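Local coordinates for oligogalacturonate lyase (Yersinia enterocolitica subsp. enterocolitica, PDB 3PE7), which cleaves oligogalacturonates by beta-elimination in the cytoplasm, using a seven-bladed beta-propeller that binds manganese, at residues 147-152 and 159-164; 116-121 and 141-146. All blocks are in the same frame, centred on the assembly; numbering follows the deposited sequence.

Interactions 1 and 2 lie on the same side of the seven-bladed propeller, with centres about 17 Å apart. Strand 138-145 connects them. Its Glu-143 faces back to the preceding blade in interaction 2. The next residue, Ile-144, points away from it and packs against interaction 1. Ile-144 CD1 packs 3.7 Å from Trp-149 CE3 and 4.0 Å from Phe-161 CE2. The chain completes the interblade contact first and then enters the loop and helix of interaction 1. Interaction 1 is the nearer to the manganese site of His-287, Gln-350, His-353 and His-355. Its Leu-152 side chain is about 11 Å from that of Gln-350. Interaction 2 lies away from the calcium and manganese sites.

Interaction 1. Residues 147-152 and 159-164; sequences EDWVPL and HEFYFT
The chains come nearest at Asp-148 and Thr-164, with CA atoms 7.8 Å apart; Val-150 and Phe-161 follow at 8.0 Å between CA atoms. Residues 147-152 form an irregular loop, while 159-164 belong to the region of helix 155-161. No direct hydrogen bond crosses. A water links backbone Asp-148 O to the side-chain OG1 of Thr-164, donating to both. Thr-164 OG1 in turn donates to Phe-161 O at 2.6 Å, in the carbonyl plane and on a lone pair. The same carbonyl also accepts Thr-164 N, so two bonds hold it.

The Phe-161 ring carries most of the contact. Its CG is anti to the backbone N (chi1 -171°), which swings the ring from the helix toward the loop. Asp-148 O sits at the ring edge, in plane, 3.1 Å from Phe-161 CE1. Trp-149 turns an edge toward the face of Phe-161 in an offset edge-to-face pair, with planes at 82° and centroids 5.6 Å apart. Val-150 CG2 touches Phe-161 CD1 at 3.8 Å. Leu-152 crosses the phenylalanine at about a right angle, and its CD2 lies 3.7 Å from Phe-161 CB. Trp-189 adds a second edge-to-face partner. Asp-148 OD2 bonds to Cys-167 N and ties the start of the loop to the returning chain. The whole unit is a loop-and-helix excursion between strands 138-145 and 168-174, the two middle strands of one propeller blade.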
ATOM      1  N   GLU A 147      17.422  -8.015 -18.677  1.00 18.29           N
ATOM      2  CA  GLU A 147      18.147  -9.290 -18.696  1.00 19.83           C
ATOM      3  C   GLU A 147      17.948 -10.101 -17.430  1.00 18.86           C
ATOM      4  O   GLU A 147      17.974 -11.343 -17.460  1.00 19.02           O
ATOM      5  CB  GLU A 147      19.648  -9.032 -18.837  1.00 21.09           C
ATOM      6  CG  GLU A 147      20.287  -9.476 -20.116  1.00 25.72           C
ATOM      7  CD  GLU A 147      21.781  -9.696 -19.907  1.00 31.39           C
ATOM      8  OE1 GLU A 147      22.310 -10.755 -20.344  1.00 35.47           O
ATOM      9  OE2 GLU A 147      22.412  -8.820 -19.265  1.00 33.18           O
ATOM     10  N   ASP A 148      17.778  -9.390 -16.315  1.00 17.70           N
ATOM     11  CA  ASP A 148      17.658 -10.003 -14.996  1.00 17.38           C
ATOM     12  C   ASP A 148      16.206 -10.163 -14.555  1.00 17.27           C
ATOM     13  O   ASP A 148      15.939 -10.831 -13.557  1.00 18.29           O
ATOM     14  CB  ASP A 148      18.383  -9.150 -13.955  1.00 17.47           C
ATOM     15  CG  ASP A 148      19.882  -9.170 -14.127  1.00 18.06           C
ATOM     16  OD1 ASP A 148      20.389 -10.043 -14.877  1.00 19.57           O
ATOM     17  OD2 ASP A 148      20.562  -8.327 -13.495  1.00 16.53           O
ATOM     18  N   TRP A 149      15.278  -9.550 -15.282  1.00 16.49           N
ATOM     19  CA  TRP A 149      13.875  -9.588 -14.893  1.00 16.31           C
ATOM     20  C   TRP A 149      13.169 -10.831 -15.407  1.00 16.71           C
ATOM     21  O   TRP A 149      13.411 -11.262 -16.537  1.00 17.05           O
ATOM     22  CB  TRP A 149      13.127  -8.346 -15.390  1.00 15.74           C
ATOM     23  CG  TRP A 149      11.649  -8.405 -15.092  1.00 18.01           C
ATOM     24  CD1 TRP A 149      10.621  -8.515 -16.002  1.00 17.20           C
ATOM     25  CD2 TRP A 149      11.037  -8.403 -13.798  1.00 21.42           C
ATOM     26  NE1 TRP A 149       9.415  -8.554 -15.345  1.00 20.45           N
ATOM     27  CE2 TRP A 149       9.637  -8.481 -13.995  1.00 21.04           C
ATOM     28  CE3 TRP A 149      11.535  -8.345 -12.485  1.00 22.31           C
ATOM     29  CZ2 TRP A 149       8.727  -8.512 -12.929  1.00 21.54           C
ATOM     30  CZ3 TRP A 149      10.624  -8.363 -11.423  1.00 24.15           C
ATOM     31  CH2 TRP A 149       9.237  -8.450 -11.654  1.00 22.92           C
ATOM     32  N   VAL A 150      12.315 -11.402 -14.560  1.00 16.21           N
ATOM     33  CA  VAL A 150      11.359 -12.426 -14.970  1.00 16.86           C
ATOM     34  C   VAL A 150       9.998 -12.060 -14.349  1.00 16.98           C
ATOM     35  O   VAL A 150       9.958 -11.478 -13.260  1.00 16.33           O
ATOM     36  CB  VAL A 150      11.790 -13.845 -14.526  1.00 17.25           C
ATOM     37  CG1 VAL A 150      13.175 -14.207 -15.084  1.00 17.81           C
ATOM     38  CG2 VAL A 150      11.771 -13.985 -13.011  1.00 16.78           C
ATOM     39  N   PRO A 151       8.881 -12.394 -15.036  1.00 16.37           N
ATOM     40  CA  PRO A 151       7.555 -12.164 -14.458  1.00 16.71           C
ATOM     41  C   PRO A 151       7.358 -12.978 -13.173  1.00 16.76           C
ATOM     42  O   PRO A 151       7.563 -14.196 -13.170  1.00 16.64           O
ATOM     43  CB  PRO A 151       6.591 -12.658 -15.558  1.00 16.28           C
ATOM     44  CG  PRO A 151       7.375 -12.670 -16.804  1.00 16.63           C
ATOM     45  CD  PRO A 151       8.810 -12.906 -16.421  1.00 16.42           C
ATOM     46  N   LEU A 152       6.995 -12.309 -12.078  1.00 16.74           N
ATOM     47  CA  LEU A 152       6.920 -12.992 -10.785  1.00 17.04           C
ATOM     48  C   LEU A 152       5.477 -13.365 -10.496  1.00 18.16           C
ATOM     49  O   LEU A 152       4.816 -12.781  -9.614  1.00 18.36           O
ATOM     50  CB  LEU A 152       7.504 -12.103  -9.687  1.00 16.96           C
ATOM     51  CG  LEU A 152       9.002 -11.798  -9.870  1.00 16.90           C
ATOM     52  CD1 LEU A 152       9.493 -10.791  -8.815  1.00 17.95           C
ATOM     53  CD2 LEU A 152       9.853 -13.076  -9.845  1.00 17.99           C
ATOM     54  N   HIS A 159      10.255 -16.553  -4.742  1.00 21.86           N
ATOM     55  CA  HIS A 159      11.290 -17.128  -3.880  1.00 22.30           C
ATOM     56  C   HIS A 159      12.638 -17.273  -4.586  1.00 22.22           C
ATOM     57  O   HIS A 159      13.664 -16.784  -4.090  1.00 22.90           O
ATOM     58  CB  HIS A 159      10.826 -18.480  -3.309  1.00 22.98           C
ATOM     59  CG  HIS A 159      11.800 -19.098  -2.353  1.00 24.42           C
ATOM     60  ND1 HIS A 159      12.777 -19.982  -2.756  1.00 27.04           N
ATOM     61  CD2 HIS A 159      11.957 -18.946  -1.018  1.00 25.30           C
ATOM     62  CE1 HIS A 159      13.484 -20.364  -1.705  1.00 26.65           C
ATOM     63  NE2 HIS A 159      13.013 -19.741  -0.641  1.00 24.92           N
ATOM     64  N   GLU A 160      12.628 -17.913  -5.755  1.00 21.23           N
ATOM     65  CA  GLU A 160      13.847 -18.196  -6.520  1.00 20.58           C
ATOM     66  C   GLU A 160      14.528 -16.948  -7.068  1.00 19.70           C
ATOM     67  O   GLU A 160      15.750 -16.929  -7.262  1.00 19.48           O
ATOM     68  CB  GLU A 160      13.550 -19.162  -7.681  1.00 21.73           C
ATOM     69  CG  GLU A 160      13.121 -20.579  -7.226  1.00 23.28           C
ATOM     70  CD  GLU A 160      14.144 -21.259  -6.335  1.00 27.26           C
ATOM     71  OE1 GLU A 160      15.334 -21.315  -6.714  1.00 28.97           O
ATOM     72  OE2 GLU A 160      13.748 -21.753  -5.255  1.00 29.52           O
ATOM     73  N   PHE A 161      13.732 -15.909  -7.325  1.00 18.46           N
ATOM     74  CA  PHE A 161      14.253 -14.679  -7.916  1.00 17.29           C
ATOM     75  C   PHE A 161      15.343 -14.049  -7.042  1.00 17.06           C
ATOM     76  O   PHE A 161      16.323 -13.499  -7.554  1.00 17.55           O
ATOM     77  CB  PHE A 161      13.112 -13.686  -8.127  1.00 16.83           C
ATOM     78  CG  PHE A 161      13.506 -12.486  -8.921  1.00 15.28           C
ATOM     79  CD1 PHE A 161      13.958 -12.615 -10.239  1.00 13.04           C
ATOM     80  CD2 PHE A 161      13.429 -11.216  -8.361  1.00 14.00           C
ATOM     81  CE1 PHE A 161      14.325 -11.486 -10.976  1.00 13.38           C
ATOM     82  CE2 PHE A 161      13.786 -10.087  -9.106  1.00 14.49           C
ATOM     83  CZ  PHE A 161      14.237 -10.226 -10.409  1.00 12.59           C
ATOM     84  N   TYR A 162      15.145 -14.134  -5.734  1.00 16.88           N
ATOM     85  CA  TYR A 162      16.083 -13.574  -4.756  1.00 17.54           C
ATOM     86  C   TYR A 162      17.528 -14.063  -4.972  1.00 17.72           C
ATOM     87  O   TYR A 162      18.475 -13.281  -4.893  1.00 17.02           O
ATOM     88  CB  TYR A 162      15.609 -13.916  -3.341  1.00 17.50           C
ATOM     89  CG  TYR A 162      16.651 -13.721  -2.251  1.00 18.11           C
ATOM     90  CD1 TYR A 162      17.295 -14.821  -1.666  1.00 18.18           C
ATOM     91  CD2 TYR A 162      16.982 -12.448  -1.801  1.00 18.55           C
ATOM     92  CE1 TYR A 162      18.251 -14.648  -0.664  1.00 19.15           C
ATOM     93  CE2 TYR A 162      17.944 -12.260  -0.805  1.00 18.91           C
ATOM     94  CZ  TYR A 162      18.572 -13.363  -0.238  1.00 19.60           C
ATOM     95  OH  TYR A 162      19.509 -13.184   0.757  1.00 20.53           O
ATOM     96  N   PHE A 163      17.678 -15.344  -5.284  1.00 18.15           N
ATOM     97  CA  PHE A 163      19.004 -15.952  -5.407  1.00 18.85           C
ATOM     98  C   PHE A 163      19.740 -15.569  -6.689  1.00 18.96           C
ATOM     99  O   PHE A 163      20.956 -15.795  -6.793  1.00 19.67           O
ATOM    100  CB  PHE A 163      18.888 -17.475  -5.297  1.00 19.45           C
ATOM    101  CG  PHE A 163      18.266 -17.939  -4.016  1.00 20.45           C
ATOM    102  CD1 PHE A 163      19.047 -18.139  -2.881  1.00 22.27           C
ATOM    103  CD2 PHE A 163      16.894 -18.169  -3.936  1.00 21.69           C
ATOM    104  CE1 PHE A 163      18.466 -18.578  -1.685  1.00 21.68           C
ATOM    105  CE2 PHE A 163      16.299 -18.606  -2.733  1.00 22.89           C
ATOM    106  CZ  PHE A 163      17.089 -18.810  -1.615  1.00 23.39           C
ATOM    107  N   THR A 164      19.022 -14.982  -7.648  1.00 18.39           N
ATOM    108  CA  THR A 164      19.615 -14.566  -8.920  1.00 18.80           C
ATOM    109  C   THR A 164      20.421 -13.272  -8.831  1.00 18.37           C
ATOM    110  O   THR A 164      21.107 -12.917  -9.775  1.00 18.32           O
ATOM    111  CB  THR A 164      18.561 -14.410 -10.042  1.00 18.75           C
ATOM    112  OG1 THR A 164      17.681 -13.327  -9.733  1.00 19.45           O
ATOM    113  CG2 THR A 164      17.757 -15.698 -10.245  1.00 19.62           C
TER
HETATM  114  O   HOH W   1      17.716 -12.286 -12.265  1.00 21.82           O

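Interaction 2. Residues 116-121 and 141-146; sequences VVYQVP and GIEIRR
Glu-143 reaches from strand 138-145 to Tyr-118 on strand 114-119 and to Val-120 and Pro-121 just after it. The two strands belong to consecutive blades of the beta-propeller, so this is an interblade contact. The closest CA pair, Val-120 and Glu-143, is 7.6 Å apart, and no backbone bond crosses.

Glu-143 CB points toward the other segment but touches none of its atoms. CG is anti to the carbonyl carbon (chi1 -66°), and the chain is extended beyond it. CG meets Val-120 CG1 at 3.9 Å. CD lies against the same methyl, 3.7 Å from Val-120 CG1. At the tip the two oxygens have different polar partners. OE1 approaches Pro-121 CD at 3.9 Å and makes a salt bridge with Arg-169. OE2 accepts a very short hydrogen bond, 2.5 Å from Tyr-118 OH, and also packs on Val-120 CG2. The carboxylate is buried, with Trp-124, Trp-130 and Met-171 also touching the side chain. The arginine and the tyrosine hydroxyl together would be expected to offset part of the cost of burying it.

Tyr-118 comes from the opposite direction and is itself part of a classic beta bulge, with Val-117 and Tyr-118 both opposite Leu-104. The ring and carboxylate planes are nearly coplanar, 14° apart. OE2 lies at the ring edge, in its plane, 3.2 Å from Tyr-118 CE1.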
ATOM      1  N   VAL A 116       2.117  11.500 -20.001  1.00 17.82           N
ATOM      2  CA  VAL A 116       3.147  10.594 -19.499  1.00 18.20           C
ATOM      3  C   VAL A 116       4.304  11.384 -18.888  1.00 17.88           C
ATOM      4  O   VAL A 116       4.972  12.174 -19.561  1.00 17.84           O
ATOM      5  CB  VAL A 116       3.549   9.424 -20.494  1.00 19.15           C
ATOM      6  CG1 VAL A 116       3.100   9.677 -21.876  1.00 20.52           C
ATOM      7  CG2 VAL A 116       5.034   9.024 -20.367  1.00 18.97           C
ATOM      8  N   VAL A 117       4.497  11.198 -17.588  1.00 16.90           N
ATOM      9  CA  VAL A 117       5.495  11.968 -16.864  1.00 17.80           C
ATOM     10  C   VAL A 117       6.880  11.356 -17.052  1.00 17.90           C
ATOM     11  O   VAL A 117       7.874  12.076 -17.214  1.00 19.02           O
ATOM     12  CB  VAL A 117       5.145  12.079 -15.358  1.00 17.83           C
ATOM     13  CG1 VAL A 117       6.277  12.727 -14.599  1.00 19.42           C
ATOM     14  CG2 VAL A 117       3.843  12.870 -15.166  1.00 20.21           C
ATOM     15  N   TYR A 118       6.948  10.026 -17.033  1.00 17.40           N
ATOM     16  CA  TYR A 118       8.224   9.319 -17.145  1.00 16.64           C
ATOM     17  C   TYR A 118       7.965   7.950 -17.739  1.00 16.89           C
ATOM     18  O   TYR A 118       6.953   7.321 -17.409  1.00 15.76           O
ATOM     19  CB  TYR A 118       8.913   9.175 -15.769  1.00 16.78           C
ATOM     20  CG  TYR A 118      10.140   8.277 -15.742  1.00 16.30           C
ATOM     21  CD1 TYR A 118      10.069   6.975 -15.231  1.00 15.77           C
ATOM     22  CD2 TYR A 118      11.383   8.733 -16.211  1.00 17.53           C
ATOM     23  CE1 TYR A 118      11.185   6.146 -15.189  1.00 17.53           C
ATOM     24  CE2 TYR A 118      12.525   7.905 -16.168  1.00 17.26           C
ATOM     25  CZ  TYR A 118      12.411   6.602 -15.667  1.00 20.58           C
ATOM     26  OH  TYR A 118      13.525   5.777 -15.618  1.00 18.30           O
ATOM     27  N   GLN A 119       8.872   7.503 -18.613  1.00 16.51           N
ATOM     28  CA  GLN A 119       8.819   6.148 -19.149  1.00 16.90           C
ATOM     29  C   GLN A 119      10.065   5.365 -18.746  1.00 16.76           C
ATOM     30  O   GLN A 119      11.200   5.806 -18.982  1.00 16.27           O
ATOM     31  CB  GLN A 119       8.680   6.165 -20.673  1.00 17.64           C
ATOM     32  CG  GLN A 119       8.636   4.778 -21.291  1.00 19.69           C
ATOM     33  CD  GLN A 119       8.332   4.810 -22.766  1.00 24.15           C
ATOM     34  OE1 GLN A 119       9.240   4.825 -23.589  1.00 26.47           O
ATOM     35  NE2 GLN A 119       7.054   4.838 -23.110  1.00 25.33           N
ATOM     36  N   VAL A 120       9.862   4.194 -18.143  1.00 16.47           N
ATOM     37  CA  VAL A 120      10.974   3.319 -17.830  1.00 16.31           C
ATOM     38  C   VAL A 120      11.640   2.968 -19.169  1.00 17.10           C
ATOM     39  O   VAL A 120      10.948   2.544 -20.100  1.00 17.62           O
ATOM     40  CB  VAL A 120      10.511   2.041 -17.101  1.00 16.03           C
ATOM     41  CG1 VAL A 120      11.696   1.117 -16.810  1.00 14.87           C
ATOM     42  CG2 VAL A 120       9.763   2.412 -15.783  1.00 15.56           C
ATOM     43  N   PRO A 121      12.959   3.199 -19.279  1.00 17.70           N
ATOM     44  CA  PRO A 121      13.610   2.970 -20.585  1.00 18.34           C
ATOM     45  C   PRO A 121      13.687   1.484 -20.967  1.00 18.94           C
ATOM     46  O   PRO A 121      13.521   0.615 -20.111  1.00 18.34           O
ATOM     47  CB  PRO A 121      14.996   3.628 -20.431  1.00 18.32           C
ATOM     48  CG  PRO A 121      15.223   3.787 -18.968  1.00 18.71           C
ATOM     49  CD  PRO A 121      13.879   3.766 -18.271  1.00 17.40           C
ATOM     50  N   GLY A 141      11.295   4.853  -7.092  1.00 13.31           N
ATOM     51  CA  GLY A 141      10.846   3.535  -7.553  1.00 12.55           C
ATOM     52  C   GLY A 141      12.029   2.668  -7.920  1.00 13.52           C
ATOM     53  O   GLY A 141      13.161   3.147  -7.973  1.00 13.65           O
ATOM     54  N   ILE A 142      11.769   1.392  -8.195  1.00 12.56           N
ATOM     55  CA  ILE A 142      12.821   0.446  -8.561  1.00 12.83           C
ATOM     56  C   ILE A 142      12.714   0.084 -10.036  1.00 12.38           C
ATOM     57  O   ILE A 142      11.628  -0.127 -10.540  1.00 12.97           O
ATOM     58  CB  ILE A 142      12.735  -0.860  -7.726  1.00 12.84           C
ATOM     59  CG1 ILE A 142      12.837  -0.569  -6.220  1.00 12.45           C
ATOM     60  CG2 ILE A 142      13.820  -1.873  -8.138  1.00 13.55           C
ATOM     61  CD1 ILE A 142      14.120   0.118  -5.783  1.00 13.93           C
ATOM     62  N   GLU A 143      13.855   0.037 -10.715  1.00 12.41           N
ATOM     63  CA  GLU A 143      13.934  -0.545 -12.057  1.00 13.21           C
ATOM     64  C   GLU A 143      14.922  -1.698 -12.041  1.00 13.17           C
ATOM     65  O   GLU A 143      15.974  -1.626 -11.393  1.00 14.04           O
ATOM     66  CB  GLU A 143      14.365   0.509 -13.081  1.00 12.48           C
ATOM     67  CG  GLU A 143      13.320   1.615 -13.279  1.00 13.97           C
ATOM     68  CD  GLU A 143      13.797   2.734 -14.173  1.00 16.35           C
ATOM     69  OE1 GLU A 143      14.948   2.665 -14.683  1.00 17.98           O
ATOM     70  OE2 GLU A 143      12.997   3.671 -14.379  1.00 14.86           O
ATOM     71  N   ILE A 144      14.575  -2.777 -12.736  1.00 13.74           N
ATOM     72  CA  ILE A 144      15.411  -3.979 -12.766  1.00 14.07           C
ATOM     73  C   ILE A 144      15.872  -4.187 -14.204  1.00 14.57           C
ATOM     74  O   ILE A 144      15.096  -3.979 -15.135  1.00 15.01           O
ATOM     75  CB  ILE A 144      14.628  -5.224 -12.268  1.00 14.57           C
ATOM     76  CG1 ILE A 144      14.105  -4.969 -10.838  1.00 13.21           C
ATOM     77  CG2 ILE A 144      15.495  -6.504 -12.378  1.00 14.79           C
ATOM     78  CD1 ILE A 144      13.456  -6.183 -10.118  1.00 15.93           C
ATOM     79  N   ARG A 145      17.137  -4.551 -14.387  1.00 15.17           N
ATOM     80  CA  ARG A 145      17.647  -4.730 -15.739  1.00 16.13           C
ATOM     81  C   ARG A 145      16.821  -5.815 -16.424  1.00 16.17           C
ATOM     82  O   ARG A 145      16.551  -6.852 -15.825  1.00 15.80           O
ATOM     83  CB  ARG A 145      19.136  -5.098 -15.721  1.00 17.08           C
ATOM     84  CG  ARG A 145      19.785  -4.911 -17.074  1.00 20.77           C
ATOM     85  CD  ARG A 145      21.251  -5.335 -17.087  1.00 24.65           C
ATOM     86  NE  ARG A 145      22.088  -4.514 -16.213  1.00 24.44           N
ATOM     87  CZ  ARG A 145      22.471  -3.262 -16.474  1.00 26.11           C
ATOM     88  NH1 ARG A 145      22.101  -2.649 -17.593  1.00 26.38           N
ATOM     89  NH2 ARG A 145      23.247  -2.617 -15.609  1.00 25.80           N
ATOM     90  N   ARG A 146      16.409  -5.559 -17.662  1.00 16.64           N
ATOM     91  CA  ARG A 146      15.537  -6.501 -18.389  1.00 17.95           C
ATOM     92  C   ARG A 146      16.115  -7.920 -18.424  1.00 17.33           C
ATOM     93  O   ARG A 146      15.385  -8.900 -18.254  1.00 16.87           O
ATOM     94  CB  ARG A 146      15.263  -6.020 -19.818  1.00 18.34           C
ATOM     95  CG  ARG A 146      14.347  -6.976 -20.603  1.00 21.15           C
ATOM     96  CD  ARG A 146      14.034  -6.470 -21.992  1.00 23.26           C
ATOM     97  NE  ARG A 146      13.282  -5.222 -21.947  1.00 27.26           N
ATOM     98  CZ  ARG A 146      11.990  -5.120 -21.649  1.00 27.66           C
ATOM     99  NH1 ARG A 146      11.272  -6.193 -21.348  1.00 29.27           N
ATOM    100  NH2 ARG A 146      11.420  -3.922 -21.639  1.00 29.30           N
TER